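Local coordinates for flavodoxin (Bacillus cereus, PDB 6GAQ), which binds flavin mononucleotide and probably serves as a low-potential electron donor to a number of redox enzymes, at residues V41-M45 against E46-A50. Sequence-based numbering, arbitrary orientation.
Sequences VLQEM and EGMDA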
loop_
_atom_site.group_PDB
_atom_site.type_symbol
_atom_site.label_atom_id
_atom_site.label_comp_id
_atom_site.label_asym_id
_atom_site.label_seq_id
_atom_site.Cartn_x
_atom_site.Cartn_y
_atom_site.Cartn_z
ATOM N N VAL A 41 -2.316 -0.070 12.253
ATOM C CA VAL A 41 -2.515 1.375 12.223
ATOM C C VAL A 41 -2.823 1.794 10.793
ATOM O O VAL A 41 -2.195 1.310 9.842
ATOM C CB VAL A 41 -1.280 2.119 12.770
ATOM C CG1 VAL A 41 -1.435 3.626 12.605
ATOM C CG2 VAL A 41 -1.050 1.762 14.231
ATOM N N LEU A 42 -3.795 2.692 10.637
ATOM C CA LEU A 42 -4.268 3.145 9.334
ATOM C C LEU A 42 -4.038 4.646 9.228
ATOM O O LEU A 42 -4.623 5.420 9.993
ATOM C CB LEU A 42 -5.750 2.805 9.155
ATOM C CG LEU A 42 -6.410 2.990 7.790
ATOM C CD1 LEU A 42 -6.077 1.826 6.869
ATOM C CD2 LEU A 42 -7.915 3.129 7.958
ATOM N N GLN A 43 -3.194 5.057 8.281
ATOM C CA GLN A 43 -2.799 6.453 8.158
ATOM C C GLN A 43 -2.778 6.875 6.697
ATOM O O GLN A 43 -2.583 6.054 5.798
ATOM C CB GLN A 43 -1.413 6.703 8.770
ATOM C CG GLN A 43 -1.381 6.719 10.287
ATOM C CD GLN A 43 -0.065 7.241 10.832
ATOM O OE1 GLN A 43 0.844 7.582 10.073
ATOM N NE2 GLN A 43 0.045 7.304 12.153
ATOM N N GLU A 44 -2.983 8.170 6.472
ATOM C CA GLU A 44 -2.727 8.765 5.170
ATOM C C GLU A 44 -1.245 9.102 5.045
ATOM O O GLU A 44 -0.591 9.483 6.020
ATOM C CB GLU A 44 -3.574 10.023 4.968
ATOM C CG GLU A 44 -5.009 9.905 5.465
ATOM C CD GLU A 44 -5.869 11.089 5.060
ATOM O OE1 GLU A 44 -5.464 11.836 4.144
ATOM O OE2 GLU A 44 -6.950 11.276 5.660
ATOM N N MET A 45 -0.712 8.953 3.832
ATOM C CA MET A 45 0.719 9.136 3.624
ATOM C C MET A 45 1.110 10.584 3.365
ATOM O O MET A 45 2.297 10.916 3.458
ATOM C CB MET A 45 1.205 8.264 2.463
ATOM C CG MET A 45 0.561 8.577 1.127
ATOM S SD MET A 45 1.420 7.771 -0.238
ATOM C CE MET A 45 1.680 6.137 0.446
ATOM N N GLU A 46 0.154 11.446 3.037
ATOM C CA GLU A 46 0.454 12.860 2.876
ATOM C C GLU A 46 0.810 13.478 4.223
ATOM O O GLU A 46 0.232 13.138 5.260
ATOM C CB GLU A 46 -0.738 13.587 2.246
ATOM C CG GLU A 46 -0.698 15.110 2.342
ATOM C CD GLU A 46 -1.210 15.629 3.670
ATOM O OE1 GLU A 46 -2.020 14.931 4.319
ATOM O OE2 GLU A 46 -0.773 16.720 4.080
ATOM N N GLY A 47 1.783 14.390 4.204
ATOM C CA GLY A 47 2.195 15.092 5.407
ATOM C C GLY A 47 2.792 14.172 6.451
ATOM O O GLY A 47 3.036 14.574 7.592
ATOM N N MET A 48 3.033 12.929 6.051
ATOM C CA MET A 48 3.522 11.884 6.937
ATOM C C MET A 48 5.029 11.751 6.753
ATOM O O MET A 48 5.496 11.385 5.669
ATOM C CB MET A 48 2.818 10.560 6.634
ATOM C CG MET A 48 3.386 9.352 7.352
ATOM S SD MET A 48 2.563 7.833 6.834
ATOM C CE MET A 48 3.294 6.650 7.961
ATOM N N ASP A 49 5.781 12.064 7.803
ATOM C CA ASP A 49 7.225 11.892 7.763
ATOM C C ASP A 49 7.561 10.410 7.662
ATOM O O ASP A 49 7.122 9.604 8.488
ATOM C CB ASP A 49 7.863 12.508 9.007
ATOM C CG ASP A 49 7.421 13.939 9.237
ATOM O OD1 ASP A 49 8.072 14.856 8.694
ATOM O OD2 ASP A 49 6.415 14.144 9.950
ATOM N N ALA A 50 8.339 10.050 6.640
ATOM C CA ALA A 50 8.623 8.649 6.350
ATOM C C ALA A 50 9.432 7.957 7.440
ATOM O O ALA A 50 9.602 6.734 7.373
ATOM C CB ALA A 50 9.355 8.531 5.012
#
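Met48 packs back against the backbone O atoms of Met45 and Glu44 and the end of the Gln43 side chain, a local contact round the turn that follows strand 40-44, an edge strand of the parallel sheet. Residues Met45 to Met48 form a type II beta turn. It is closed by a weak hydrogen bond from Met48 N to Met45 O, 3.4 Å long and bent to 146° at the hydrogen. Met48 CB also sits 3.2 Å from Met45 O. Gly47 takes the third place of the turn with a positive phi of 64°, as is usual for this turn type.

From the last position of the turn, the Met48 side chain runs back along the end of the strand. Its CG stands opposite the backbone N (chi1 171°) and the chain stays extended to its tip. This carries SD to 3.7 Å from Glu44 O and brings CE up to the end of the Gln43 side chain. The two side chains cross at about a right angle. Met48 also touches Leu12 of strand 11-16 and Leu53 of the following loop.

The Met45 side chain leaves on another side and is buried against Ala16 of strand 11-16 and Ala75 and Phe78 of helix 73-81.

The turn starts the connection from strand 40-44 to strand 58-63 in the flavodoxin fold, whose parallel strands run in the order 2-1-3-4-5.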